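Local coordinates for protein decaprenyl diphosphate synthase (PDB 3MZV) that probably elongates farnesyl diphosphate with isopentenyl diphosphate units, using magnesium, into a long all-trans polyprenyl diphosphate for the side chain of isoprenoid quinones, at residues B[127-132]-B[139-144]; B[80-85]-B[181-186]; B[85-90]-B[122-127]. All blocks are in the same frame, centred on the assembly; numbering follows the deposited sequence.

Interaction 1 (B[127-132]-B[139-144])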
# COMPACT_ATOMS: atom_id res chain seq x y z
N ARG B 127 3.78 -7.65 3.49
CA ARG B 127 4.44 -8.93 3.54
C ARG B 127 5.66 -8.97 2.61
O ARG B 127 6.65 -9.62 2.93
CB ARG B 127 3.44 -10.02 3.15
CG ARG B 127 2.34 -10.22 4.20
CD ARG B 127 2.53 -11.31 5.25
NE ARG B 127 3.05 -10.78 6.49
CZ ARG B 127 2.57 -10.91 7.74
NH1 ARG B 127 3.25 -10.32 8.70
NH2 ARG B 127 1.47 -11.60 8.09
N SER B 128 5.58 -8.30 1.49
CA SER B 128 6.69 -8.30 0.58
C SER B 128 7.88 -7.57 1.15
O SER B 128 9.01 -8.01 0.95
CB SER B 128 6.29 -7.78 -0.79
OG SER B 128 6.29 -6.37 -0.91
N PHE B 129 7.65 -6.44 1.84
CA PHE B 129 8.77 -5.79 2.51
C PHE B 129 9.30 -6.56 3.70
O PHE B 129 10.49 -6.58 3.92
CB PHE B 129 8.48 -4.32 2.77
CG PHE B 129 8.72 -3.53 1.56
CD1 PHE B 129 7.79 -3.51 0.56
CD2 PHE B 129 9.99 -2.92 1.34
CE1 PHE B 129 8.03 -2.84 -0.61
CE2 PHE B 129 10.22 -2.25 0.18
CZ PHE B 129 9.22 -2.22 -0.81
N GLN B 130 8.43 -7.23 4.44
CA GLN B 130 8.87 -8.07 5.52
C GLN B 130 9.80 -9.13 4.98
O GLN B 130 10.90 -9.35 5.55
CB GLN B 130 7.67 -8.71 6.22
CG GLN B 130 8.01 -9.44 7.47
CD GLN B 130 6.81 -10.17 8.05
OE1 GLN B 130 5.85 -10.51 7.32
NE2 GLN B 130 6.86 -10.43 9.34
N LEU B 131 9.39 -9.77 3.88
CA LEU B 131 10.18 -10.78 3.21
C LEU B 131 11.57 -10.26 2.80
O LEU B 131 12.57 -10.96 3.04
CB LEU B 131 9.41 -11.26 1.99
CG LEU B 131 10.10 -12.25 1.04
CD1 LEU B 131 10.56 -13.48 1.78
CD2 LEU B 131 9.19 -12.61 -0.08
N MET B 132 11.63 -9.03 2.27
CA MET B 132 12.89 -8.46 1.82
C MET B 132 13.94 -8.34 2.91
O MET B 132 15.13 -8.41 2.61
CB MET B 132 12.66 -7.12 1.18
CG MET B 132 12.07 -7.23 -0.17
SD MET B 132 13.06 -8.28 -1.19
CE MET B 132 14.55 -7.29 -1.06
N ARG B 139 20.15 -1.83 0.30
CA ARG B 139 20.14 -1.19 -0.99
C ARG B 139 18.97 -1.65 -1.88
O ARG B 139 18.28 -0.78 -2.44
CB ARG B 139 21.48 -1.41 -1.72
CG ARG B 139 21.56 -0.68 -2.99
CD ARG B 139 22.98 -0.80 -3.62
NE ARG B 139 23.00 -0.23 -4.98
CZ ARG B 139 23.96 -0.47 -5.88
NH1 ARG B 139 24.96 -1.27 -5.56
NH2 ARG B 139 23.91 0.06 -7.08
N VAL B 140 18.72 -2.96 -2.00
CA VAL B 140 17.65 -3.43 -2.88
C VAL B 140 16.27 -3.08 -2.29
O VAL B 140 15.29 -2.82 -2.99
CB VAL B 140 17.77 -4.97 -3.22
CG1 VAL B 140 19.11 -5.21 -3.93
CG2 VAL B 140 17.69 -5.86 -1.96
N MET B 141 16.20 -3.04 -0.98
CA MET B 141 15.00 -2.62 -0.32
C MET B 141 14.67 -1.17 -0.62
O MET B 141 13.52 -0.85 -0.87
CB MET B 141 15.11 -2.78 1.22
CG MET B 141 15.19 -4.23 1.69
SD MET B 141 15.16 -4.45 3.54
CE MET B 141 13.47 -3.94 3.93
N GLU B 142 15.67 -0.28 -0.54
CA GLU B 142 15.44 1.09 -0.87
C GLU B 142 14.98 1.24 -2.33
O GLU B 142 14.09 2.02 -2.62
CB GLU B 142 16.74 1.91 -0.61
CG GLU B 142 16.64 3.43 -0.77
CD GLU B 142 16.58 3.99 -2.21
OE1 GLU B 142 17.06 3.35 -3.16
OE2 GLU B 142 16.05 5.11 -2.36
N ILE B 143 15.58 0.48 -3.23
CA ILE B 143 15.21 0.51 -4.64
C ILE B 143 13.77 0.09 -4.89
O ILE B 143 13.05 0.73 -5.64
CB ILE B 143 16.18 -0.39 -5.44
CG1 ILE B 143 17.54 0.35 -5.55
CG2 ILE B 143 15.60 -0.78 -6.84
CD1 ILE B 143 18.70 -0.40 -6.22
N LEU B 144 13.37 -1.01 -4.27
CA LEU B 144 12.02 -1.53 -4.46
C LEU B 144 10.97 -0.64 -3.78
O LEU B 144 9.87 -0.47 -4.33
CB LEU B 144 11.97 -2.97 -4.01
CG LEU B 144 12.69 -4.03 -4.87
CD1 LEU B 144 12.62 -5.37 -4.21
CD2 LEU B 144 12.09 -4.10 -6.24
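The antiparallel hairpin of helices 114-133 and 138-161 in this largely helical isoprenoid synthase fold is joined near its turn by Phe129 and Met132 on one arm and by Met141, Leu144 and Val140 on the other. The short axes stand 10.7 Å apart at 162°, so side chains bridge the gap. Met132 CB lies against Met141 CG at 3.9 Å. Beyond it, in one of two modelled conformers and so less certainly, the Met132 chain bends and CE comes to 3.6 Å from Val140 CG2, the side chains crossing at about a right angle. Met141 has CG anti to its carbonyl carbon (chi1 -67°), and a bend at its third torsion (68°) turns CE back to 4.0 Å from Phe129 O. With an alanine here, Met132 CB would probably lose its neighbour and a gap would open beside Phe129. Met141 also packs on Met141 of the second subunit, and Phe129 meets Phe129 of that subunit, so the hairpin belongs to the dimer interface. Across the hairpin Phe129 works edge-on: in the plane of its ring, CZ sits 3.8 Å from Leu144 C and CE2 3.7 Å from Met141 O.

Interaction 2 (B[80-85]-B[181-186])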
# COMPACT_ATOMS: atom_id res chain seq x y z
N ALA B 80 9.92 -12.69 -5.88
CA ALA B 80 8.63 -12.76 -5.20
C ALA B 80 8.12 -11.35 -4.78
O ALA B 80 6.96 -11.00 -4.96
CB ALA B 80 8.70 -13.67 -4.04
N THR B 81 9.02 -10.52 -4.27
CA THR B 81 8.67 -9.18 -3.86
C THR B 81 8.21 -8.33 -5.04
O THR B 81 7.18 -7.65 -4.97
CB THR B 81 9.87 -8.46 -3.09
OG1 THR B 81 10.24 -9.21 -1.93
CG2 THR B 81 9.47 -7.04 -2.72
N VAL B 82 8.93 -8.40 -6.14
CA VAL B 82 8.53 -7.73 -7.38
C VAL B 82 7.11 -8.18 -7.82
O VAL B 82 6.28 -7.37 -8.17
CB VAL B 82 9.57 -8.02 -8.48
CG1 VAL B 82 9.03 -7.66 -9.86
CG2 VAL B 82 10.84 -7.23 -8.19
N GLU B 83 6.83 -9.45 -7.73
CA GLU B 83 5.53 -9.91 -8.10
C GLU B 83 4.45 -9.48 -7.12
O GLU B 83 3.34 -9.13 -7.55
CB GLU B 83 5.51 -11.42 -8.21
CG GLU B 83 4.23 -11.90 -8.86
CD GLU B 83 4.20 -11.75 -10.36
OE1 GLU B 83 4.63 -10.71 -10.92
OE2 GLU B 83 3.68 -12.71 -11.01
N PHE B 84 4.75 -9.54 -5.81
CA PHE B 84 3.82 -9.01 -4.79
C PHE B 84 3.48 -7.53 -5.06
O PHE B 84 2.32 -7.12 -4.98
CB PHE B 84 4.39 -9.15 -3.38
CG PHE B 84 4.18 -10.53 -2.75
CD1 PHE B 84 2.95 -11.12 -2.71
CD2 PHE B 84 5.24 -11.15 -2.11
CE1 PHE B 84 2.76 -12.35 -2.07
CE2 PHE B 84 5.06 -12.34 -1.44
CZ PHE B 84 3.81 -12.95 -1.44
N ILE B 85 4.50 -6.73 -5.36
CA ILE B 85 4.28 -5.32 -5.64
C ILE B 85 3.39 -5.14 -6.88
O ILE B 85 2.44 -4.35 -6.87
CB ILE B 85 5.63 -4.56 -5.79
CG1 ILE B 85 6.35 -4.49 -4.44
CG2 ILE B 85 5.39 -3.17 -6.32
CD1 ILE B 85 7.82 -4.10 -4.57
N ALA B 181 7.41 1.21 -16.28
CA ALA B 181 8.84 0.92 -16.50
C ALA B 181 9.61 0.80 -15.19
O ALA B 181 10.56 0.01 -15.13
CB ALA B 181 9.51 1.98 -17.35
N ALA B 182 9.21 1.58 -14.18
CA ALA B 182 9.94 1.65 -12.92
C ALA B 182 10.06 0.30 -12.26
O ALA B 182 11.09 0.01 -11.70
CB ALA B 182 9.31 2.66 -11.97
N LEU B 183 9.03 -0.53 -12.35
CA LEU B 183 9.11 -1.85 -11.76
C LEU B 183 9.94 -2.81 -12.57
O LEU B 183 10.60 -3.69 -12.00
CB LEU B 183 7.73 -2.43 -11.43
CG LEU B 183 7.61 -3.68 -10.56
CD1 LEU B 183 8.31 -3.46 -9.19
CD2 LEU B 183 6.11 -4.12 -10.41
N PHE B 184 9.90 -2.68 -13.90
CA PHE B 184 10.78 -3.51 -14.77
C PHE B 184 12.25 -3.17 -14.50
O PHE B 184 13.07 -4.05 -14.36
CB PHE B 184 10.55 -3.22 -16.27
CG PHE B 184 9.42 -3.92 -16.90
CD1 PHE B 184 8.14 -3.78 -16.44
CD2 PHE B 184 9.61 -4.60 -18.09
CE1 PHE B 184 7.07 -4.39 -17.10
CE2 PHE B 184 8.54 -5.18 -18.75
CZ PHE B 184 7.28 -5.11 -18.23
N SER B 185 12.58 -1.88 -14.46
CA SER B 185 13.95 -1.46 -14.19
C SER B 185 14.43 -1.83 -12.77
O SER B 185 15.59 -2.26 -12.61
CB SER B 185 14.18 0.04 -14.44
OG SER B 185 13.34 0.92 -13.71
N ALA B 186 13.57 -1.65 -11.78
CA ALA B 186 13.87 -2.12 -10.41
C ALA B 186 14.14 -3.62 -10.41
O ALA B 186 15.10 -4.10 -9.74
CB ALA B 186 12.68 -1.76 -9.40
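Leu183 reaches from helix 169-194 toward Val82 and Ile85 of helix 74-96, and the close packing between 80-85 and 181-186 is concentrated round this one side chain. CG stands anti to the leucine's own backbone N (chi1 -168°), which carries the isobutyl fork straight at the facing helix. There the branches divide the work. CD1 meets Ile85 CG2 at 4.1 Å, the two side chains crossing obliquely, while CD2 rests against the backbone, 4.0 Å from Val82 O. Between them, Leu183 CG faces Val82 CG1 at 4.3 Å. The CD2 branch also touches CB of His86, one residue past Ile85, so the fork bears on two successive turns of helix 74-96.

Away from the leucine the fit is looser. Ala186, one turn further along, points at the other helix, yet its CB comes no closer than 5.9 Å, and the nearest CA atoms, those of Val82 and Leu183, are 7.4 Å apart. The flanks are covered by other helices: Ala182 and Ala186 touch Val150 and Ala147 of helix 138-161, and Phe184 turns away to Arg57 and Leu60 of helix 56-67. Ala182 keeps some exposure, whereas the three residues that touch are buried.

Both helices belong to the central bundle of the trans-prenyltransferase fold, and helix 74-96 runs on to the first aspartate-rich motif, DDxxD. The charge of Glu83 is turned to Arg55, with which it forms a salt bridge. What joins the two segments is methyl and methine packing with no directional bond, so their alignment probably rests on the shape of the leucine fork and on the surrounding helices.

Interaction 3 (B[85-90]-B[122-127])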
# COMPACT_ATOMS: atom_id res chain seq x y z
N ILE B 85 4.50 -6.73 -5.36
CA ILE B 85 4.28 -5.32 -5.64
C ILE B 85 3.39 -5.14 -6.88
O ILE B 85 2.44 -4.35 -6.87
CB ILE B 85 5.63 -4.56 -5.79
CG1 ILE B 85 6.35 -4.49 -4.44
CG2 ILE B 85 5.39 -3.17 -6.32
CD1 ILE B 85 7.82 -4.10 -4.57
N HIS B 86 3.67 -5.92 -7.92
CA HIS B 86 2.86 -5.83 -9.13
C HIS B 86 1.43 -6.21 -8.80
O HIS B 86 0.51 -5.51 -9.22
CB HIS B 86 3.43 -6.72 -10.22
CG HIS B 86 2.60 -6.80 -11.46
ND1 HIS B 86 2.32 -5.70 -12.23
CD2 HIS B 86 2.02 -7.86 -12.07
CE1 HIS B 86 1.58 -6.07 -13.26
NE2 HIS B 86 1.38 -7.37 -13.19
N THR B 87 1.24 -7.28 -8.03
CA THR B 87 -0.09 -7.76 -7.73
C THR B 87 -0.87 -6.74 -6.90
O THR B 87 -2.06 -6.47 -7.15
CB THR B 87 -0.04 -9.14 -7.01
OG1 THR B 87 0.67 -10.10 -7.82
CG2 THR B 87 -1.41 -9.67 -6.75
N ALA B 88 -0.22 -6.19 -5.86
CA ALA B 88 -0.82 -5.13 -5.05
C ALA B 88 -1.21 -3.96 -5.90
O ALA B 88 -2.32 -3.41 -5.69
CB ALA B 88 0.21 -4.64 -3.89
N THR B 89 -0.34 -3.56 -6.84
CA THR B 89 -0.60 -2.44 -7.78
C THR B 89 -1.87 -2.69 -8.63
O THR B 89 -2.74 -1.80 -8.81
CB THR B 89 0.62 -2.15 -8.69
OG1 THR B 89 1.71 -1.69 -7.87
CG2 THR B 89 0.25 -1.04 -9.70
N LEU B 90 -1.99 -3.93 -9.12
CA LEU B 90 -3.17 -4.30 -9.92
C LEU B 90 -4.43 -4.24 -9.09
O LEU B 90 -5.43 -3.72 -9.56
CB LEU B 90 -3.02 -5.72 -10.49
CG LEU B 90 -1.93 -5.86 -11.53
CD1 LEU B 90 -1.87 -7.33 -11.97
CD2 LEU B 90 -2.09 -4.94 -12.75
N ASP B 122 -2.75 -4.03 0.37
CA ASP B 122 -1.87 -3.53 1.46
C ASP B 122 -1.13 -4.68 2.20
O ASP B 122 0.07 -4.58 2.55
CB ASP B 122 -2.68 -2.71 2.49
CG ASP B 122 -3.19 -1.36 1.94
OD1 ASP B 122 -2.67 -0.90 0.94
OD2 ASP B 122 -4.09 -0.77 2.56
N TYR B 123 -1.87 -5.73 2.50
CA TYR B 123 -1.32 -6.92 3.12
C TYR B 123 -0.15 -7.49 2.32
O TYR B 123 0.88 -7.79 2.91
CB TYR B 123 -2.40 -8.01 3.28
CG TYR B 123 -1.94 -9.17 4.17
CD1 TYR B 123 -1.84 -9.01 5.55
CD2 TYR B 123 -1.55 -10.39 3.61
CE1 TYR B 123 -1.45 -10.06 6.37
CE2 TYR B 123 -1.16 -11.45 4.45
CZ TYR B 123 -1.09 -11.28 5.80
OH TYR B 123 -0.70 -12.32 6.64
N LEU B 124 -0.30 -7.63 1.01
CA LEU B 124 0.75 -8.18 0.17
C LEU B 124 1.96 -7.26 0.10
O LEU B 124 3.11 -7.71 0.12
CB LEU B 124 0.23 -8.42 -1.24
CG LEU B 124 -1.00 -9.35 -1.29
CD1 LEU B 124 -1.42 -9.58 -2.71
CD2 LEU B 124 -0.70 -10.65 -0.56
N PHE B 125 1.69 -5.97 -0.02
CA PHE B 125 2.75 -5.00 -0.04
C PHE B 125 3.59 -5.10 1.25
O PHE B 125 4.80 -5.10 1.20
CB PHE B 125 2.19 -3.60 -0.18
CG PHE B 125 3.26 -2.56 -0.45
CD1 PHE B 125 3.61 -1.64 0.52
CD2 PHE B 125 3.97 -2.59 -1.63
CE1 PHE B 125 4.62 -0.68 0.29
CE2 PHE B 125 4.98 -1.65 -1.88
CZ PHE B 125 5.31 -0.68 -0.89
N ALA B 126 2.94 -5.12 2.39
CA ALA B 126 3.62 -5.23 3.68
C ALA B 126 4.42 -6.53 3.81
O ALA B 126 5.59 -6.53 4.20
CB ALA B 126 2.59 -5.13 4.83
N ARG B 127 3.78 -7.65 3.49
CA ARG B 127 4.44 -8.93 3.54
C ARG B 127 5.66 -8.97 2.61
O ARG B 127 6.65 -9.62 2.93
CB ARG B 127 3.44 -10.02 3.15
CG ARG B 127 2.34 -10.22 4.20
CD ARG B 127 2.53 -11.31 5.25
NE ARG B 127 3.05 -10.78 6.49
CZ ARG B 127 2.57 -10.91 7.74
NH1 ARG B 127 3.25 -10.32 8.70
NH2 ARG B 127 1.47 -11.60 8.09
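Phe125, Ala88 and Leu124 give up the most surface where helix 74-96 lies against helix 114-133. Phe125 has CG anti to its backbone N (chi1 -170°), which carries the ring across to Ile85, where Phe125 CD2 and CE2 both lie 4.1 Å from Ile85 CG1. At the root of the ring, Phe125 CB meets the methyl of Ala88, CB to CB 4.3 Å. Leu124 takes the other flank and sends CD1 to Thr87 CG2 at 4.0 Å. The threonine can offer its methyl here because OG1 is turned back to the Glu83 carbonyl within its own helix. The short axes run antiparallel, 8.5 Å apart with a signed crossing angle of -160°, and small Ala88 suits so near an approach. In the trans-prenyltransferase fold Ala88 is the fifth residue before the first aspartate-rich motif, a position whose side-chain size limits product length in relatives; an alanine is consistent with a long-chain product. The Phe125 ring also lies nearly parallel to that of Phe129 of the second subunit. One turn on from Ile85, Thr89 OG1 hydrogen-bonds to Ile85 O at 2.9 Å from above the carbonyl plane, while the backbone N of Thr89 reaches the same oxygen from the opposite face.

In the fold
From the N terminus, helix 74-96 supplies the first segments of interactions 2 and 3, which meet at Ile85. The chain returns on helix 114-133, where 122-127 closes interaction 3. Arg127 ends that segment and begins the next, and after a short turn helix 138-161 closes interaction 1. Helix 169-194 then brings 181-186 back to 80-85, so interaction 2 closes the longest loop, with interactions 3 and 1 nested inside it in series. Together they tie four helices of the bundle; Thr81 touches both Met132 and Leu144, joining interaction 2 to interaction 1. Interactions 1 and 3 also reach the second subunit, whereas interaction 2 stays within the chain.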